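Local coordinates for protein glutathione synthetase-like effector 30 (Gpa-GSS30-apo) (Globodera pallida, PDB 5OET) that is a nematode effector resembling glutathione synthetase, the ATP-dependent ligase that joins gamma-glutamylcysteine to glycine, and probably arose from such a housekeeping enzyme, at residues Val107-Leu113 with Met373-Ile377; Leu144-Leu148 with Tyr341-Leu345. All coordinates share one frame; numbering follows the deposited sequence.

Interaction 1: residues Val107-Leu113 with Met373-Ile377; sequences VQKAMLL and MAEAI
Ala-110 and Met-373 bring two helices together nearly at right angles: the segment axes pass 9.1 Å apart at a signed crossing angle of -101°. Because the 107-113 backbone carries only an alanine methyl at this place, the CA atoms of Ala-110 and Met-373 come within 5.3 Å. The methyl of Ala-110 touches two side chains one turn apart on 373-377, CB of Met-373 at 3.6 Å and, at about a right angle to it, CD1 of Ile-377 at 3.9 Å. These two side chains then diverge. Met-373 holds CG beside its own backbone N (chi1 -54°), and its thioether runs past Ala-110; the Met-373 and Leu-113 side chains cross obliquely, with SD of Met-373 4.2 Å from CD1 of Leu-113. Beyond the sulfur, the terminal methyl only grazes the aliphatic part of Lys-109. Ile-377 has the same kind of first torsion, which carries CG1 and CD1 across to the other helix, where CD1 also lies 3.7 Å from the carbonyl oxygen of Ala-110. The bent chain of Met-111 closes this side with SD against Ile-377 CG1. One turn before Ala-110, Val-107 reaches over with CG2, whose contact with CB of Ala-376 measures 3.7 Å and which also abuts CG1 of Ile-377. Side chain meets side chain through apolar contacts throughout. Phe-365, in a loop, packs on Met-373 and Ile-377; after helix 373-380 the chain enters the antiparallel sheet at strand 384-386, consistent with one lobe of an ATP-grasp fold. Helix 98-119 is held from other sides by the large mixed sheet: Gln-108 and Leu-112 rest on strands 160-173 and 469-484, Leu-113 packs on strand 490-504, and Lys-109 makes a cation-pi contact with Phe-493 there.

Interaction 2: residues Leu144-Leu148 with Tyr341-Leu345; sequences LVKRL and YIFAL
Leu-144 and Leu-148, one turn apart on helix 141-150, pack against the short, weakly bonded helical turn about 342-345 in a small helix-to-helix contact of the glutathione synthetase-like fold. Aliphatic packing dominates. Leu-144 keeps CG anti to the backbone N (chi1 -176°), which places CD2 3.9 Å from CB of Leu-345 and CD1 at the tyrosine; CD2 also touches the methyl of Ala-344. Val-145 adds a looser contact, CG2 to Leu-345 CD2 at 4.4 Å, and CD1 of Leu-148 rests near CB of Tyr-341, at the root of that side chain. Aromatic packing comes from the Tyr-341 ring, which CD1 of Leu-144 meets obliquely at CD1, 3.7 Å away. Phe-328 of helix 325-331 stacks with the Tyr-341 ring and also touches both leucines, and Tyr-122 of helix 122-127 reaches Leu-148 and Ile-342. Polar bonds are made with residues outside the two segments: Arg-147 forms a salt bridge with Asp-325, and the backbone N of Tyr-341 bonds to Asp-331. The Leu-148 and Ile-342 side chains cross at about a right angle, with CD2 of Leu-148 against CD1 of Ile-342.

How the interactions relate
Interaction 1 is a buried contact and interaction 2 lies at the surface; their centres are about 24 Å apart and their nearest atoms about 6 Å, without touching. Helix 98-119 ties them together: residues 107-113 belong to it, and Phe-343, from the side of the 341-345 turn that does not face 144-148, packs on its later residues Phe-116 and Ser-119. Both contacts are apolar, but interaction 1 uses thioethers and small alanines where two helices cross closely, whereas interaction 2 uses leucine branches and a tyrosine ring between more widely spaced backbones. Strands of the large sheet back interaction 1; helices 122-127 and 325-331 pack on interaction 2.

Interaction 1: residues Val107-Leu113 with Met373-Ile377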
loop_
_atom_site.group_PDB
_atom_site.type_symbol
_atom_site.label_atom_id
_atom_site.label_comp_id
_atom_site.label_asym_id
_atom_site.label_seq_id
_atom_site.Cartn_x
_atom_site.Cartn_y
_atom_site.Cartn_z
ATOM N N VAL A 107 30.330 4.458 -8.422
ATOM C CA VAL A 107 31.223 5.118 -7.466
ATOM C C VAL A 107 30.768 4.933 -6.004
ATOM O O VAL A 107 31.503 5.285 -5.061
ATOM C CB VAL A 107 31.422 6.611 -7.836
ATOM C CG1 VAL A 107 30.230 7.476 -7.430
ATOM C CG2 VAL A 107 32.714 7.140 -7.248
ATOM N N GLN A 108 29.575 4.358 -5.813
ATOM C CA GLN A 108 28.992 4.216 -4.477
ATOM C C GLN A 108 29.857 3.392 -3.546
ATOM O O GLN A 108 30.046 3.773 -2.407
ATOM C CB GLN A 108 27.568 3.628 -4.532
ATOM C CG GLN A 108 26.758 3.852 -3.254
ATOM C CD GLN A 108 26.641 5.332 -2.854
ATOM O OE1 GLN A 108 26.441 5.646 -1.683
ATOM N NE2 GLN A 108 26.769 6.250 -3.832
ATOM N N LYS A 109 30.401 2.281 -4.031
ATOM C CA LYS A 109 31.331 1.467 -3.227
ATOM C C LYS A 109 32.506 2.328 -2.696
ATOM O O LYS A 109 32.804 2.331 -1.497
ATOM C CB LYS A 109 31.838 0.283 -4.057
ATOM C CG LYS A 109 32.506 -0.831 -3.274
ATOM C CD LYS A 109 33.374 -1.694 -4.190
ATOM C CE LYS A 109 34.290 -2.633 -3.414
ATOM N NZ LYS A 109 33.539 -3.734 -2.734
ATOM N N ALA A 110 33.134 3.081 -3.596
ATOM C CA ALA A 110 34.212 4.015 -3.240
ATOM C C ALA A 110 33.768 5.079 -2.244
ATOM O O ALA A 110 34.507 5.455 -1.330
ATOM C CB ALA A 110 34.735 4.697 -4.494
ATOM N N MET A 111 32.564 5.580 -2.445
ATOM C CA MET A 111 32.033 6.653 -1.619
ATOM C C MET A 111 31.789 6.190 -0.164
ATOM O O MET A 111 32.114 6.906 0.789
ATOM C CB MET A 111 30.750 7.204 -2.236
ATOM C CG MET A 111 30.588 8.687 -1.997
ATOM S SD MET A 111 31.475 9.634 -3.236
ATOM C CE MET A 111 31.921 11.076 -2.233
ATOM N N LEU A 112 31.245 4.984 0.011
ATOM C CA LEU A 112 31.118 4.406 1.352
ATOM C C LEU A 112 32.494 4.184 1.983
ATOM O O LEU A 112 32.723 4.568 3.118
ATOM C CB LEU A 112 30.341 3.092 1.315
ATOM C CG LEU A 112 28.884 3.130 0.851
ATOM C CD1 LEU A 112 28.308 1.728 0.721
ATOM C CD2 LEU A 112 28.062 3.952 1.814
ATOM N N LEU A 113 33.416 3.598 1.239
ATOM C CA LEU A 113 34.747 3.344 1.778
ATOM C C LEU A 113 35.473 4.593 2.256
ATOM O O LEU A 113 36.131 4.547 3.259
ATOM C CB LEU A 113 35.623 2.574 0.774
ATOM C CG LEU A 113 35.339 1.081 0.580
ATOM C CD1 LEU A 113 36.418 0.454 -0.285
ATOM C CD2 LEU A 113 35.245 0.354 1.920
ATOM N N MET A 373 39.493 4.038 -7.171
ATOM C CA MET A 373 38.354 4.571 -6.466
ATOM C C MET A 373 38.495 6.073 -6.195
ATOM O O MET A 373 37.526 6.827 -6.298
ATOM C CB MET A 373 38.166 3.758 -5.176
ATOM C CG MET A 373 38.060 2.246 -5.419
ATOM S SD MET A 373 37.043 1.222 -4.323
ATOM C CE MET A 373 37.905 -0.339 -4.582
ATOM N N ALA A 374 39.699 6.518 -5.877
ATOM C CA ALA A 374 39.968 7.948 -5.642
ATOM C C ALA A 374 39.675 8.851 -6.848
ATOM O O ALA A 374 39.126 9.927 -6.669
ATOM C CB ALA A 374 41.412 8.161 -5.191
ATOM N N GLU A 375 40.042 8.422 -8.060
ATOM C CA GLU A 375 39.849 9.241 -9.278
ATOM C C GLU A 375 38.378 9.327 -9.675
ATOM O O GLU A 375 37.886 10.399 -10.020
ATOM C CB GLU A 375 40.690 8.716 -10.441
ATOM C CG GLU A 375 42.189 8.815 -10.182
ATOM C CD GLU A 375 43.052 8.592 -11.425
ATOM O OE1 GLU A 375 42.528 8.074 -12.446
ATOM O OE2 GLU A 375 44.271 8.937 -11.384
ATOM N N ALA A 376 37.692 8.191 -9.607
ATOM C CA ALA A 376 36.228 8.119 -9.728
ATOM C C ALA A 376 35.528 9.122 -8.842
ATOM O O ALA A 376 34.615 9.804 -9.302
ATOM C CB ALA A 376 35.727 6.722 -9.399
ATOM N N ILE A 377 35.948 9.200 -7.580
ATOM C CA ILE A 377 35.443 10.206 -6.635
ATOM C C ILE A 377 35.794 11.639 -7.058
ATOM O O ILE A 377 34.940 12.509 -6.971
ATOM C CB ILE A 377 35.950 9.965 -5.196
ATOM C CG1 ILE A 377 35.308 8.703 -4.632
ATOM C CG2 ILE A 377 35.604 11.133 -4.278
ATOM C CD1 ILE A 377 35.844 8.288 -3.280
#

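Interaction 2: residues Leu144-Leu148 with Tyr341-Leu345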
loop_
_atom_site.group_PDB
_atom_site.type_symbol
_atom_site.label_atom_id
_atom_site.label_comp_id
_atom_site.label_asym_id
_atom_site.label_seq_id
_atom_site.Cartn_x
_atom_site.Cartn_y
_atom_site.Cartn_z
ATOM N N LEU A 144 29.086 18.010 19.734
ATOM C CA LEU A 144 29.338 16.619 19.325
ATOM C C LEU A 144 30.731 16.126 19.710
ATOM O O LEU A 144 30.883 14.994 20.178
ATOM C CB LEU A 144 29.135 16.452 17.813
ATOM C CG LEU A 144 29.262 15.040 17.226
ATOM C CD1 LEU A 144 28.316 14.048 17.912
ATOM C CD2 LEU A 144 29.010 15.088 15.721
ATOM N N VAL A 145 31.744 16.963 19.506
ATOM C CA VAL A 145 33.113 16.624 19.931
ATOM C C VAL A 145 33.181 16.406 21.448
ATOM O O VAL A 145 33.723 15.406 21.894
ATOM C CB VAL A 145 34.140 17.695 19.482
ATOM C CG1 VAL A 145 35.480 17.545 20.206
ATOM C CG2 VAL A 145 34.341 17.618 17.976
ATOM N N LYS A 146 32.637 17.349 22.217
ATOM C CA LYS A 146 32.540 17.243 23.688
ATOM C C LYS A 146 32.027 15.855 24.114
ATOM O O LYS A 146 32.603 15.232 24.994
ATOM C CB LYS A 146 31.664 18.395 24.233
ATOM C CG LYS A 146 31.031 18.247 25.615
ATOM C CD LYS A 146 32.038 18.135 26.749
ATOM C CE LYS A 146 31.314 17.760 28.048
ATOM N NZ LYS A 146 32.201 17.658 29.249
ATOM N N ARG A 147 30.969 15.375 23.461
ATOM C CA ARG A 147 30.391 14.060 23.755
ATOM C C ARG A 147 31.338 12.901 23.419
ATOM O O ARG A 147 31.690 12.116 24.298
ATOM C CB ARG A 147 29.089 13.866 22.986
ATOM C CG ARG A 147 27.978 14.824 23.364
ATOM C CD ARG A 147 27.165 14.301 24.526
ATOM N NE ARG A 147 25.963 15.112 24.702
ATOM C CZ ARG A 147 24.973 14.842 25.550
ATOM N NH1 ARG A 147 25.016 13.771 26.344
ATOM N NH2 ARG A 147 23.922 15.653 25.596
ATOM N N LEU A 148 31.748 12.804 22.155
ATOM C CA LEU A 148 32.642 11.729 21.676
ATOM C C LEU A 148 33.916 11.574 22.532
ATOM O O LEU A 148 34.437 10.469 22.694
ATOM C CB LEU A 148 33.015 11.968 20.202
ATOM C CG LEU A 148 32.131 11.382 19.095
ATOM C CD1 LEU A 148 30.655 11.522 19.383
ATOM C CD2 LEU A 148 32.444 12.039 17.767
ATOM N N TYR A 341 27.465 7.845 16.297
ATOM C CA TYR A 341 27.468 9.308 16.215
ATOM C C TYR A 341 28.668 9.911 15.498
ATOM O O TYR A 341 28.517 10.930 14.832
ATOM C CB TYR A 341 27.276 9.963 17.595
ATOM C CG TYR A 341 25.887 10.492 17.770
ATOM C CD1 TYR A 341 25.515 11.685 17.169
ATOM C CD2 TYR A 341 24.919 9.782 18.495
ATOM C CE1 TYR A 341 24.222 12.178 17.293
ATOM C CE2 TYR A 341 23.623 10.272 18.640
ATOM C CZ TYR A 341 23.283 11.476 18.029
ATOM O OH TYR A 341 22.015 12.002 18.141
ATOM N N ILE A 342 29.835 9.272 15.603
ATOM C CA ILE A 342 31.056 9.709 14.891
ATOM C C ILE A 342 30.826 10.010 13.404
ATOM O O ILE A 342 31.476 10.899 12.839
ATOM C CB ILE A 342 32.220 8.695 15.068
ATOM C CG1 ILE A 342 33.532 9.231 14.502
ATOM C CG2 ILE A 342 31.922 7.359 14.403
ATOM C CD1 ILE A 342 34.029 10.478 15.178
ATOM N N PHE A 343 29.882 9.294 12.787
ATOM C CA PHE A 343 29.591 9.474 11.364
ATOM C C PHE A 343 28.909 10.793 11.069
ATOM O O PHE A 343 29.059 11.314 9.960
ATOM C CB PHE A 343 28.755 8.321 10.829
ATOM C CG PHE A 343 29.546 7.084 10.577
ATOM C CD1 PHE A 343 29.992 6.319 11.624
ATOM C CD2 PHE A 343 29.861 6.701 9.303
ATOM C CE1 PHE A 343 30.723 5.169 11.406
ATOM C CE2 PHE A 343 30.587 5.555 9.075
ATOM C CZ PHE A 343 31.028 4.788 10.130
ATOM N N ALA A 344 28.178 11.336 12.041
ATOM C CA ALA A 344 27.609 12.677 11.905
ATOM C C ALA A 344 28.688 13.751 11.733
ATOM O O ALA A 344 28.463 14.731 11.019
ATOM C CB ALA A 344 26.734 13.016 13.098
ATOM N N LEU A 345 29.836 13.567 12.388
ATOM C CA LEU A 345 30.988 14.454 12.221
ATOM C C LEU A 345 31.639 14.307 10.816
ATOM O O LEU A 345 32.060 15.292 10.208
ATOM C CB LEU A 345 32.011 14.194 13.343
ATOM C CG LEU A 345 33.155 15.188 13.539
ATOM C CD1 LEU A 345 32.646 16.588 13.822
ATOM C CD2 LEU A 345 34.057 14.726 14.671
#